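PDB 4GB7: 6-aminohexanoate-dimer hydrolase from Bacillus anthracis, which probably hydrolyses the amide bond of linear 6-aminohexanoate dimers or related substrates, as a putative serine hydrolase of the beta-lactamase family. Local coordinates for residues Asn67-Asn72 against Ser268-Val273; Lys163-Tyr168 against Ala180-Leu185; Asn174-Lys179 against Gln235-Thr240; Gly282-Ala287 against Met310-Gln315. All blocks are in the same frame, centred on the assembly; numbering follows the deposited sequence. Where two conformers were deposited one is given.

The four contacts form two pairs. Interactions 1 and 4 have centres about 13 Å apart and touch: Val-69 N lies 2.8 Å from Ala-287 O, and Asn-71 ND2 lies 3.0 Å from Met-283 O. Both are probable hydrogen bonds. Interactions 2 and 3 have centres about 11 Å apart and are joined by Asp-166, whose N lies 2.9 Å from Gly-178 O. The pairs are well separated, and the centres of interactions 3 and 4 are about 35 Å apart, on opposite sides of the chain's centre. A sequence pattern of Ser-140, Lys-143 and Tyr-249 is consistent with the SxxK active site of this family, but none of these residues belongs to the four contacts.

Interaction 1: residues Asn67-Asn72 against Ser268-Val273; sequences NDVKNN and SLAENV
Ala-270 CB sits against strand 67-69 and overlaps three consecutive residues of it. Its closest approach is to the backbone, 3.4 Å from Asp-68 O. Asn-67 CB and Val-69 CG2 meet the same methyl, each at 3.7 Å. The small side chain lets the first turn of helix 269-278 come close to the strand, and the CA atoms of Val-69 and Ala-270 are 5.1 Å apart. The two branches of Val-69 divide the work. CG1 is anti to the backbone N (chi1 175°) and reaches Val-273 CG1 at 3.7 Å, one turn further along the helix, while CG2 covers Ala-270. Both valines are buried, and Tyr-289 and Trp-278 pack on them too.

Between the segments the side-chain contacts are apolar, and polar groups are held around them. The amide of Asn-67 turns to Lys-295 and Glu-297. Glu-297 also accepts from Ala-270 N, so one carboxylate ties the strand to the helix start. Ser-268 and Glu-271 close a capping box: Glu-271 N donates to Ser-268 OG at 3.0 Å, and Ser-268 N donates to Glu-271 OE1 at 3.0 Å, nearly straight at 171°. Asn-272 ND2 and N reach Ser-268 O from opposite faces of its carbonyl plane. Strand and helix run nearly parallel, 7° apart, in an alpha/beta contact in which a capped helix start packs against an outermost strand of an antiparallel sheet.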
loop_
_atom_site.group_PDB
_atom_site.type_symbol
_atom_site.label_atom_id
_atom_site.label_comp_id
_atom_site.label_asym_id
_atom_site.label_seq_id
_atom_site.Cartn_x
_atom_site.Cartn_y
_atom_site.Cartn_z
ATOM N N ASN A 67 -13.686 -8.735 -3.534
ATOM C CA ASN A 67 -14.174 -9.219 -2.271
ATOM C C ASN A 67 -14.292 -8.043 -1.338
ATOM O O ASN A 67 -13.313 -7.303 -1.122
ATOM C CB ASN A 67 -13.188 -10.175 -1.613
ATOM C CG ASN A 67 -13.065 -11.473 -2.321
ATOM O OD1 ASN A 67 -13.848 -11.796 -3.205
ATOM N ND2 ASN A 67 -12.085 -12.282 -1.887
ATOM N N ASP A 68 -15.477 -7.867 -0.788
ATOM C CA ASP A 68 -15.714 -6.756 0.130
ATOM C C ASP A 68 -14.955 -6.906 1.445
ATOM O O ASP A 68 -14.863 -8.028 2.011
ATOM C CB ASP A 68 -17.198 -6.619 0.437
ATOM C CG ASP A 68 -18.003 -6.056 -0.692
ATOM O OD1 ASP A 68 -17.504 -5.334 -1.571
ATOM O OD2 ASP A 68 -19.218 -6.328 -0.638
ATOM N N VAL A 69 -14.480 -5.773 1.965
ATOM C CA VAL A 69 -13.887 -5.661 3.305
ATOM C C VAL A 69 -14.808 -4.766 4.126
ATOM O O VAL A 69 -14.807 -3.560 3.994
ATOM C CB VAL A 69 -12.482 -5.063 3.212
ATOM C CG1 VAL A 69 -11.875 -4.811 4.595
ATOM C CG2 VAL A 69 -11.624 -5.923 2.294
ATOM N N LYS A 70 -15.631 -5.384 4.955
ATOM C CA LYS A 70 -16.712 -4.672 5.633
ATOM C C LYS A 70 -16.249 -3.833 6.813
ATOM O O LYS A 70 -15.416 -4.272 7.634
ATOM C CB LYS A 70 -17.769 -5.657 6.128
ATOM C CG LYS A 70 -18.579 -6.302 5.021
ATOM C CD LYS A 70 -19.690 -7.186 5.553
ATOM C CE LYS A 70 -19.206 -8.493 6.186
ATOM N NZ LYS A 70 -20.273 -9.257 6.934
ATOM N N ASN A 71 -16.818 -2.639 6.928
ATOM C CA ASN A 71 -16.698 -1.879 8.178
ATOM C C ASN A 71 -17.783 -2.354 9.155
ATOM O O ASN A 71 -18.408 -3.393 8.909
ATOM C CB ASN A 71 -16.806 -0.373 7.935
ATOM C CG ASN A 71 -18.214 0.074 7.645
ATOM O OD1 ASN A 71 -19.004 -0.684 7.121
ATOM N ND2 ASN A 71 -18.501 1.346 7.904
ATOM N N ASN A 72 -17.938 -1.629 10.273
ATOM C CA ASN A 72 -19.108 -1.741 11.155
ATOM C C ASN A 72 -19.966 -0.501 11.047
ATOM O O ASN A 72 -19.658 0.532 11.675
ATOM C CB ASN A 72 -18.717 -1.933 12.594
ATOM C CG ASN A 72 -19.928 -2.211 13.485
ATOM O OD1 ASN A 72 -21.087 -1.901 13.123
ATOM N ND2 ASN A 72 -19.686 -2.844 14.601
ATOM N N SER A 268 -10.899 -15.699 4.097
ATOM C CA SER A 268 -10.303 -14.938 3.013
ATOM C C SER A 268 -9.435 -13.809 3.570
ATOM O O SER A 268 -9.511 -13.459 4.753
ATOM C CB SER A 268 -11.381 -14.371 2.077
ATOM O OG SER A 268 -12.104 -13.373 2.767
ATOM N N LEU A 269 -8.616 -13.200 2.726
ATOM C CA LEU A 269 -7.830 -12.064 3.214
ATOM C C LEU A 269 -8.816 -10.925 3.549
ATOM O O LEU A 269 -8.621 -10.217 4.550
ATOM C CB LEU A 269 -6.813 -11.593 2.165
ATOM C CG LEU A 269 -5.892 -10.471 2.671
ATOM C CD1 LEU A 269 -5.097 -10.823 3.942
ATOM C CD2 LEU A 269 -4.978 -10.047 1.505
ATOM N N ALA A 270 -9.850 -10.745 2.721
ATOM C CA ALA A 270 -10.815 -9.685 2.916
ATOM C C ALA A 270 -11.505 -9.856 4.264
ATOM O O ALA A 270 -11.669 -8.890 4.990
ATOM C CB ALA A 270 -11.833 -9.595 1.782
ATOM N N GLU A 271 -11.855 -11.088 4.619
ATOM C CA GLU A 271 -12.528 -11.351 5.899
ATOM C C GLU A 271 -11.608 -11.094 7.078
ATOM O O GLU A 271 -12.030 -10.524 8.104
ATOM C CB GLU A 271 -13.046 -12.773 5.926
ATOM C CG GLU A 271 -14.263 -12.955 5.047
ATOM C CD GLU A 271 -14.566 -14.410 4.631
ATOM O OE1 GLU A 271 -13.787 -15.413 4.870
ATOM O OE2 GLU A 271 -15.644 -14.554 4.029
ATOM N N ASN A 272 -10.339 -11.502 6.935
ATOM C CA ASN A 272 -9.328 -11.210 7.934
ATOM C C ASN A 272 -9.156 -9.715 8.137
ATOM O O ASN A 272 -9.112 -9.230 9.269
ATOM C CB ASN A 272 -7.986 -11.890 7.584
ATOM C CG ASN A 272 -7.907 -13.313 8.082
ATOM O OD1 ASN A 272 -7.701 -13.496 9.282
ATOM N ND2 ASN A 272 -8.064 -14.320 7.191
ATOM N N VAL A 273 -9.023 -8.958 7.054
ATOM C CA VAL A 273 -8.819 -7.543 7.207
ATOM C C VAL A 273 -10.041 -6.893 7.840
ATOM O O VAL A 273 -9.913 -6.002 8.704
ATOM C CB VAL A 273 -8.452 -6.852 5.857
ATOM C CG1 VAL A 273 -8.463 -5.327 6.012
ATOM C CG2 VAL A 273 -7.113 -7.353 5.349
#

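Interaction 2: residues Lys163-Tyr168 against Ala180-Leu185; sequences KTADTY and ATLQQL
Thr-164 and Thr-181 bring their backbones together in a single beta bridge, placed just before the short helix 165-168 and the N-capped helix 182-186. Two backbone bonds hold it. Leu-182 N donates to Lys-163 O at 3.0 Å, and Ala-165 N donates to Ala-180 O at 2.9 Å. Both donors lie almost in line with the carbonyl they meet. The CA atoms of the two threonines are 4.0 Å apart. Thr-181 CA also makes a CA-H...O contact with Lys-163 O, and Thr-164 CA with Ala-180 O.

The tight side is apolar. Leu-182 CD1 comes 3.2 Å from Lys-163 O and meets the edge of the Tyr-168 ring in its plane, 3.9 Å from CE2. Leu-185 CD1 touches Ala-165 CB at 3.8 Å. Helix 251-265 covers this side through Thr-256, Ile-260, Ile-264 and Ser-253. The Tyr-168 hydroxyl has its partner in Asp-160 N.

The other side is looser. Lys-163 is exposed, and its CB points away from 180-185. Thr-164 and Thr-181 are partly exposed, and their hydroxyls serve their own segments. Thr-164 OG1 donates to Asp-166 OD1 at 2.7 Å. Thr-181 OG1 lies between its backbone N and carbonyl carbon (chi1 65°), where it can accept from Gln-184 N. Gln-184 completes the capping box: its OE1 accepts from Thr-181 N at 3.0 Å, with the donor 40° out of the amide carbonyl plane.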
loop_
_atom_site.group_PDB
_atom_site.type_symbol
_atom_site.label_atom_id
_atom_site.label_comp_id
_atom_site.label_asym_id
_atom_site.label_seq_id
_atom_site.Cartn_x
_atom_site.Cartn_y
_atom_site.Cartn_z
ATOM N N LYS A 163 10.155 -19.686 10.493
ATOM C CA LYS A 163 9.884 -20.848 9.668
ATOM C C LYS A 163 9.716 -20.451 8.198
ATOM O O LYS A 163 9.473 -19.264 7.869
ATOM C CB LYS A 163 8.681 -21.607 10.229
ATOM C CG LYS A 163 9.005 -22.302 11.536
ATOM C CD LYS A 163 7.836 -23.118 12.045
ATOM C CE LYS A 163 8.214 -23.765 13.360
ATOM N NZ LYS A 163 7.105 -24.614 13.909
ATOM N N THR A 164 9.881 -21.428 7.315
ATOM C CA THR A 164 9.751 -21.229 5.886
ATOM C C THR A 164 8.287 -21.187 5.492
ATOM O O THR A 164 7.435 -21.810 6.107
ATOM C CB THR A 164 10.405 -22.376 5.074
ATOM O OG1 THR A 164 9.825 -23.636 5.445
ATOM C CG2 THR A 164 11.929 -22.390 5.267
ATOM N N ALA A 165 7.997 -20.445 4.431
ATOM C CA ALA A 165 6.652 -20.395 3.900
ATOM C C ALA A 165 6.103 -21.766 3.536
ATOM O O ALA A 165 4.902 -21.996 3.695
ATOM C CB ALA A 165 6.558 -19.437 2.694
ATOM N N ASP A 166 6.949 -22.682 3.047
ATOM C CA ASP A 166 6.479 -23.991 2.643
ATOM C C ASP A 166 6.221 -24.910 3.831
ATOM O O ASP A 166 5.698 -26.018 3.661
ATOM C CB ASP A 166 7.375 -24.639 1.553
ATOM C CG ASP A 166 8.809 -24.917 2.010
ATOM O OD1 ASP A 166 9.095 -24.927 3.227
ATOM O OD2 ASP A 166 9.659 -25.174 1.109
ATOM N N THR A 167 6.483 -24.404 5.033
ATOM C CA THR A 167 6.013 -25.071 6.260
ATOM C C THR A 167 4.467 -24.990 6.309
ATOM O O THR A 167 3.781 -25.902 6.770
ATOM C CB THR A 167 6.624 -24.437 7.531
ATOM O OG1 THR A 167 8.070 -24.610 7.530
ATOM C CG2 THR A 167 5.995 -25.070 8.823
ATOM N N TYR A 168 3.940 -23.881 5.796
ATOM C CA TYR A 168 2.534 -23.616 5.879
ATOM C C TYR A 168 1.824 -23.849 4.566
ATOM O O TYR A 168 0.646 -24.198 4.572
ATOM C CB TYR A 168 2.289 -22.192 6.356
ATOM C CG TYR A 168 2.942 -21.921 7.671
ATOM C CD1 TYR A 168 2.506 -22.571 8.821
ATOM C CD2 TYR A 168 4.060 -21.111 7.769
ATOM C CE1 TYR A 168 3.119 -22.338 10.033
ATOM C CE2 TYR A 168 4.688 -20.874 8.970
ATOM C CZ TYR A 168 4.245 -21.532 10.101
ATOM O OH TYR A 168 4.838 -21.312 11.324
ATOM N N ALA A 180 11.816 -19.315 1.404
ATOM C CA ALA A 180 12.030 -18.124 2.207
ATOM C C ALA A 180 11.335 -18.245 3.545
ATOM O O ALA A 180 10.227 -18.789 3.635
ATOM C CB ALA A 180 11.473 -16.911 1.483
ATOM N N THR A 181 11.945 -17.676 4.570
ATOM C CA THR A 181 11.263 -17.565 5.860
ATOM C C THR A 181 10.220 -16.475 5.772
ATOM O O THR A 181 10.297 -15.590 4.905
ATOM C CB THR A 181 12.189 -17.230 7.059
ATOM O OG1 THR A 181 12.760 -15.920 6.893
ATOM C CG2 THR A 181 13.294 -18.289 7.286
ATOM N N LEU A 182 9.260 -16.522 6.688
ATOM C CA LEU A 182 8.241 -15.494 6.726
ATOM C C LEU A 182 8.868 -14.112 6.929
ATOM O O LEU A 182 8.434 -13.144 6.284
ATOM C CB LEU A 182 7.205 -15.764 7.795
ATOM C CG LEU A 182 6.107 -16.721 7.376
ATOM C CD1 LEU A 182 6.613 -18.092 6.942
ATOM C CD2 LEU A 182 5.077 -16.833 8.487
ATOM N N GLN A 183 9.854 -14.023 7.818
ATOM C CA GLN A 183 10.564 -12.786 8.070
ATOM C C GLN A 183 11.240 -12.243 6.806
ATOM O O GLN A 183 11.160 -11.038 6.537
ATOM C CB GLN A 183 11.534 -12.906 9.261
ATOM C CG GLN A 183 12.049 -11.539 9.727
ATOM C CD GLN A 183 10.928 -10.619 10.208
ATOM O OE1 GLN A 183 10.175 -10.959 11.101
ATOM N NE2 GLN A 183 10.838 -9.432 9.623
ATOM N N GLN A 184 11.892 -13.115 6.042
ATOM C CA GLN A 184 12.470 -12.729 4.729
ATOM C C GLN A 184 11.450 -12.149 3.778
ATOM O O GLN A 184 11.719 -11.139 3.077
ATOM C CB GLN A 184 13.259 -13.899 4.118
ATOM C CG GLN A 184 14.542 -14.122 4.909
ATOM C CD GLN A 184 15.200 -15.500 4.638
ATOM O OE1 GLN A 184 14.587 -16.416 3.996
ATOM N NE2 GLN A 184 16.414 -15.672 5.138
ATOM N N LEU A 185 10.274 -12.764 3.749
ATOM C CA LEU A 185 9.157 -12.260 2.931
ATOM C C LEU A 185 8.703 -10.882 3.428
ATOM O O LEU A 185 8.550 -9.896 2.614
ATOM C CB LEU A 185 8.000 -13.263 2.916
ATOM C CG LEU A 185 8.251 -14.602 2.246
ATOM C CD1 LEU A 185 7.236 -15.660 2.677
ATOM C CD2 LEU A 185 8.257 -14.536 0.727
#

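Interaction 3: residues Asn174-Lys179 against Gln235-Thr240; sequences NTPFGK and QEAKET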
loop_
_atom_site.group_PDB
_atom_site.type_symbol
_atom_site.label_atom_id
_atom_site.label_comp_id
_atom_site.label_asym_id
_atom_site.label_seq_id
_atom_site.Cartn_x
_atom_site.Cartn_y
_atom_site.Cartn_z
ATOM N N ASN A 174 9.878 -26.330 -1.616
ATOM C CA ASN A 174 11.154 -26.304 -2.352
ATOM C C ASN A 174 11.165 -25.323 -3.521
ATOM O O ASN A 174 12.068 -25.371 -4.327
ATOM C CB ASN A 174 11.594 -27.722 -2.802
ATOM C CG ASN A 174 11.899 -28.627 -1.641
ATOM O OD1 ASN A 174 12.411 -28.173 -0.601
ATOM N ND2 ASN A 174 11.598 -29.921 -1.801
ATOM N N THR A 175 10.182 -24.416 -3.581
ATOM C CA THR A 175 10.167 -23.317 -4.585
ATOM C C THR A 175 10.762 -22.067 -3.977
ATOM O O THR A 175 10.909 -22.002 -2.788
ATOM C CB THR A 175 8.757 -23.019 -5.132
ATOM O OG1 THR A 175 7.971 -22.347 -4.136
ATOM C CG2 THR A 175 8.065 -24.307 -5.599
ATOM N N PRO A 176 11.082 -21.037 -4.793
ATOM C CA PRO A 176 11.752 -19.892 -4.217
ATOM C C PRO A 176 10.992 -19.161 -3.085
ATOM O O PRO A 176 11.599 -18.749 -2.083
ATOM C CB PRO A 176 11.878 -18.960 -5.405
ATOM C CG PRO A 176 12.047 -19.902 -6.558
ATOM C CD PRO A 176 11.082 -20.992 -6.264
ATOM N N PHE A 177 9.708 -18.899 -3.291
ATOM C CA PHE A 177 8.898 -18.291 -2.195
ATOM C C PHE A 177 8.677 -19.260 -1.056
ATOM O O PHE A 177 8.551 -18.840 0.083
ATOM C CB PHE A 177 7.557 -17.716 -2.670
ATOM C CG PHE A 177 7.698 -16.454 -3.476
ATOM C CD1 PHE A 177 8.193 -15.305 -2.892
ATOM C CD2 PHE A 177 7.338 -16.429 -4.808
ATOM C CE1 PHE A 177 8.318 -14.138 -3.618
ATOM C CE2 PHE A 177 7.468 -15.272 -5.542
ATOM C CZ PHE A 177 7.980 -14.149 -4.946
ATOM N N GLY A 178 8.649 -20.550 -1.354
ATOM C CA GLY A 178 8.537 -21.567 -0.322
ATOM C C GLY A 178 9.689 -21.677 0.657
ATOM O O GLY A 178 9.492 -21.922 1.889
ATOM N N LYS A 179 10.883 -21.507 0.119
ATOM C CA LYS A 179 12.126 -21.651 0.852
ATOM C C LYS A 179 12.431 -20.454 1.706
ATOM O O LYS A 179 13.242 -20.537 2.627
ATOM C CB LYS A 179 13.268 -21.978 -0.144
ATOM C CG LYS A 179 13.109 -23.366 -0.736
ATOM C CD LYS A 179 13.976 -23.647 -1.967
ATOM C CE LYS A 179 15.399 -24.026 -1.665
ATOM N NZ LYS A 179 16.139 -24.080 -2.967
ATOM N N GLN A 235 4.206 -19.983 -8.446
ATOM C CA GLN A 235 4.787 -21.267 -8.828
ATOM C C GLN A 235 5.780 -21.095 -9.989
ATOM O O GLN A 235 6.662 -21.943 -10.193
ATOM C CB GLN A 235 3.693 -22.269 -9.239
ATOM C CG GLN A 235 2.773 -22.781 -8.149
ATOM C CD GLN A 235 3.452 -23.616 -7.107
ATOM O OE1 GLN A 235 4.686 -23.804 -7.141
ATOM N NE2 GLN A 235 2.668 -24.098 -6.125
ATOM N N GLU A 236 5.647 -19.997 -10.725
ATOM C CA GLU A 236 6.571 -19.671 -11.817
ATOM C C GLU A 236 7.869 -18.958 -11.367
ATOM O O GLU A 236 8.754 -18.709 -12.197
ATOM C CB GLU A 236 5.874 -18.757 -12.853
ATOM C CG GLU A 236 4.795 -19.438 -13.678
ATOM C CD GLU A 236 4.468 -18.688 -14.946
ATOM O OE1 GLU A 236 4.856 -17.508 -15.088
ATOM O OE2 GLU A 236 3.806 -19.285 -15.812
ATOM N N ALA A 237 7.970 -18.612 -10.075
ATOM C CA ALA A 237 9.105 -17.851 -9.544
ATOM C C ALA A 237 10.406 -18.577 -9.774
ATOM O O ALA A 237 10.495 -19.797 -9.537
ATOM C CB ALA A 237 8.936 -17.567 -8.052
ATOM N N LYS A 238 11.392 -17.818 -10.240
ATOM C CA LYS A 238 12.753 -18.312 -10.408
ATOM C C LYS A 238 13.678 -17.493 -9.507
ATOM O O LYS A 238 13.744 -16.241 -9.599
ATOM C CB LYS A 238 13.208 -18.209 -11.861
ATOM C CG LYS A 238 14.581 -18.786 -12.099
ATOM C CD LYS A 238 15.176 -18.377 -13.444
ATOM C CE LYS A 238 16.694 -18.259 -13.357
ATOM N NZ LYS A 238 17.135 -17.261 -12.337
ATOM N N GLU A 239 14.406 -18.185 -8.641
ATOM C CA GLU A 239 15.278 -17.520 -7.667
ATOM C C GLU A 239 16.524 -16.895 -8.359
ATOM O O GLU A 239 17.187 -17.540 -9.183
ATOM C CB GLU A 239 15.719 -18.540 -6.611
ATOM C CG GLU A 239 16.541 -17.929 -5.491
ATOM C CD GLU A 239 16.964 -18.925 -4.441
ATOM O OE1 GLU A 239 16.071 -19.477 -3.775
ATOM O OE2 GLU A 239 18.196 -19.113 -4.250
ATOM N N THR A 240 16.829 -15.647 -8.024
ATOM C CA THR A 240 17.942 -14.952 -8.615
ATOM C C THR A 240 19.002 -14.588 -7.587
ATOM O O THR A 240 20.075 -14.187 -7.947
ATOM C CB THR A 240 17.467 -13.682 -9.327
ATOM O OG1 THR A 240 16.803 -12.844 -8.401
ATOM C CG2 THR A 240 16.501 -14.025 -10.499
HETATM O O HOH W 1 14.183 -17.685 -2.761
#
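Pro-176 lies against the backbone of 237-239 and makes the broadest part of the contact. Its CG is 3.4 Å from Ala-237 O and 3.6 Å from Glu-239 N. The same CG also meets Glu-239 CB at 3.9 Å. Ala-237 CB touches the ring of Phe-177, 3.7 Å from CE2, with Pro-176 CG a little further off. Pro-176 thus meets the carbonyl O of Ala-237 most closely, and Phe-177 its methyl. At the margin, Thr-175 CG2 reaches Gln-235 OE1 at 3.7 Å.

A water makes the polar link. It donates to Pro-176 O at 2.9 Å and to Glu-239 OE1 at 2.8 Å. Glu-239 has its CG anti to the backbone N (chi1 -176°) and an extended chain, which carries the carboxylate to the water. Lys-179 NZ is near this group but not in contact with it, and may add some electrostatic attraction.

Further out, several bonds set the positions of these groups. Thr-175 is the N-cap of the weakly bonded helix 176-179, and its OG1 accepts a weak bond from Gly-178 N. That hydroxyl also bonds to Leu-172 O. Gln-235 NE2 is held by Glu-171 O. Strand 238-241 pairs antiparallel with strand 191-193, whose Val-192 packs on Pro-176 and Ala-237. Phe-177 reaches inward to Ser-253 and Thr-256, so this surface contact is backed by helix 251-265.

Interaction 4: residues Gly282-Ala287 against Met310-Gln315; sequences GMEENA and MARFGQ. With NO3 (nitrate ion), chain C.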
loop_
_atom_site.group_PDB
_atom_site.type_symbol
_atom_site.label_atom_id
_atom_site.label_comp_id
_atom_site.label_asym_id
_atom_site.label_seq_id
_atom_site.Cartn_x
_atom_site.Cartn_y
_atom_site.Cartn_z
ATOM N N GLY A 282 -13.658 2.343 13.637
ATOM C CA GLY A 282 -14.618 3.417 13.320
ATOM C C GLY A 282 -14.622 3.846 11.870
ATOM O O GLY A 282 -15.056 4.981 11.552
HETATM N N MSE A 283 -14.205 2.953 10.978
HETATM C CA MSE A 283 -14.184 3.243 9.515
HETATM C C MSE A 283 -15.579 3.636 9.009
HETATM O O MSE A 283 -16.583 3.056 9.410
HETATM C CB MSE A 283 -13.800 2.009 8.735
HETATM C CG MSE A 283 -12.422 1.404 9.105
HETATM SE SE MSE A 283 -11.010 2.732 8.778
HETATM C CE MSE A 283 -9.625 1.410 8.502
ATOM N N GLU A 284 -15.606 4.622 8.125
ATOM C CA GLU A 284 -16.829 5.135 7.576
ATOM C C GLU A 284 -17.467 4.272 6.489
ATOM O O GLU A 284 -18.696 4.335 6.304
ATOM C CB GLU A 284 -16.535 6.504 6.944
ATOM C CG GLU A 284 -16.350 7.639 7.884
ATOM C CD GLU A 284 -15.997 8.885 7.084
ATOM O OE1 GLU A 284 -16.920 9.535 6.522
ATOM O OE2 GLU A 284 -14.810 9.195 7.014
ATOM N N GLU A 285 -16.619 3.588 5.691
ATOM C CA GLU A 285 -17.065 2.841 4.526
ATOM C C GLU A 285 -16.378 1.501 4.456
ATOM O O GLU A 285 -15.315 1.277 5.079
ATOM C CB GLU A 285 -16.772 3.605 3.209
ATOM C CG GLU A 285 -17.306 5.045 3.160
ATOM C CD GLU A 285 -18.809 5.209 3.127
ATOM O OE1 GLU A 285 -19.474 4.219 2.813
ATOM O OE2 GLU A 285 -19.303 6.373 3.381
ATOM N N ASN A 286 -17.006 0.617 3.691
ATOM C CA ASN A 286 -16.363 -0.619 3.298
ATOM C C ASN A 286 -15.102 -0.326 2.478
ATOM O O ASN A 286 -14.977 0.718 1.797
ATOM C CB ASN A 286 -17.305 -1.503 2.460
ATOM C CG ASN A 286 -18.495 -2.036 3.241
ATOM O OD1 ASN A 286 -18.488 -2.108 4.462
ATOM N ND2 ASN A 286 -19.544 -2.371 2.518
ATOM N N ALA A 287 -14.188 -1.268 2.508
ATOM C CA ALA A 287 -13.127 -1.324 1.530
ATOM C C ALA A 287 -13.405 -2.565 0.660
ATOM O O ALA A 287 -14.440 -3.245 0.820
ATOM C CB ALA A 287 -11.742 -1.354 2.184
HETATM N N MSE A 310 -8.269 5.352 5.396
HETATM C CA MSE A 310 -6.831 5.106 5.455
HETATM C C MSE A 310 -6.171 5.960 6.512
HETATM O O MSE A 310 -5.272 5.507 7.180
HETATM C CB MSE A 310 -6.149 5.347 4.136
HETATM C CG MSE A 310 -6.416 4.301 3.145
HETATM SE SE MSE A 310 -5.819 2.527 3.741
HETATM C CE MSE A 310 -4.301 3.009 4.839
ATOM N N ALA A 311 -6.648 7.190 6.706
ATOM C CA ALA A 311 -6.134 8.043 7.761
ATOM C C ALA A 311 -6.400 7.484 9.161
ATOM O O ALA A 311 -5.576 7.612 10.061
ATOM C CB ALA A 311 -6.712 9.425 7.621
ATOM N N ARG A 312 -7.570 6.873 9.345
ATOM C CA ARG A 312 -7.884 6.222 10.598
ATOM C C ARG A 312 -6.887 5.113 10.868
ATOM O O ARG A 312 -6.381 4.982 11.991
ATOM C CB ARG A 312 -9.292 5.630 10.580
ATOM C CG ARG A 312 -10.409 6.664 10.488
ATOM C CD ARG A 312 -11.813 6.034 10.437
ATOM N NE ARG A 312 -12.817 7.053 10.687
ATOM C CZ ARG A 312 -13.276 7.888 9.749
ATOM N NH1 ARG A 312 -12.897 7.777 8.476
ATOM N NH2 ARG A 312 -14.114 8.851 10.099
ATOM N N PHE A 313 -6.562 4.335 9.850
ATOM C CA PHE A 313 -5.563 3.260 10.018
ATOM C C PHE A 313 -4.158 3.856 10.342
ATOM O O PHE A 313 -3.433 3.389 11.169
ATOM C CB PHE A 313 -5.470 2.435 8.755
ATOM C CG PHE A 313 -4.437 1.346 8.822
ATOM C CD1 PHE A 313 -4.659 0.257 9.626
ATOM C CD2 PHE A 313 -3.252 1.394 8.081
ATOM C CE1 PHE A 313 -3.738 -0.761 9.682
ATOM C CE2 PHE A 313 -2.321 0.362 8.141
ATOM C CZ PHE A 313 -2.567 -0.704 8.934
ATOM N N GLY A 314 -3.826 4.961 9.681
ATOM C CA GLY A 314 -2.608 5.684 9.980
ATOM C C GLY A 314 -2.509 6.113 11.433
ATOM O O GLY A 314 -1.457 5.977 12.077
ATOM N N GLN A 315 -3.615 6.664 11.930
ATOM C CA GLN A 315 -3.702 7.131 13.319
ATOM C C GLN A 315 -3.539 5.915 14.247
ATOM O O GLN A 315 -2.884 6.036 15.270
ATOM C CB GLN A 315 -5.015 7.833 13.596
ATOM C CG GLN A 315 -5.130 8.370 15.003
ATOM C CD GLN A 315 -4.152 9.468 15.273
ATOM O OE1 GLN A 315 -3.836 10.273 14.376
ATOM N NE2 GLN A 315 -3.738 9.583 16.521
HETATM N N NO3 C . -1.554 11.331 18.483
HETATM O O1 NO3 C . -2.273 11.944 17.734
HETATM O O2 NO3 C . -1.707 9.949 18.590
HETATM O O3 NO3 C . -0.598 12.014 19.254
#
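Glu-284 and Arg-312 form a salt bridge. OE2 accepts from NH1 at 2.8 Å through its anti lone pair, with an N-H...O angle of 146°. The bond from NH2 to the same OE2 is longer, 3.2 Å, and weak. Carboxylate and guanidinium are not coplanar: their planes lie 66° apart, and Glu-284 CG sits over one face of the guanidinium. OE2 has another cationic partner in Arg-308, and Arg-312 NH1 another anion in Asp-309. NH2 also bonds to Ala-77 O. These partners fix the rotation of the buried guanidinium, and the two arginines near OE2 would probably favour a charged Glu-284.

Asp-309 also fixes the loop, since its carboxylate accepts from Glu-284 N and Glu-285 N. Arg-312 runs extended from CG to NE, which brings its head to the loop. On the way CD passes 3.8 Å from Met-283 CA. Met-283, a selenomethionine, is bent at chi2 (-60°), and its SE lies 3.8 Å from Arg-312 CD as the two chains run past each other in opposite directions. Its CE is a looser 4.3 Å from Phe-313 CB. Away from the loop, Gln-315 NE2 donates to O1 of a nitrate ion at 3.0 Å, with O2 about as near, an ion probably from the crystallisation liquor. NE2 also bonds to Asn-319 OD1.

Segment 282-287 lies in the loop between helix 269-278 and strand 287-290, and Trp-278 packs on Met-283. Helix 307-318 lies between this loop and the five-stranded sheet, placing Met-310 and Ala-311 on strand 387-393, and Ala-311 and Gln-315 on strand 110-117.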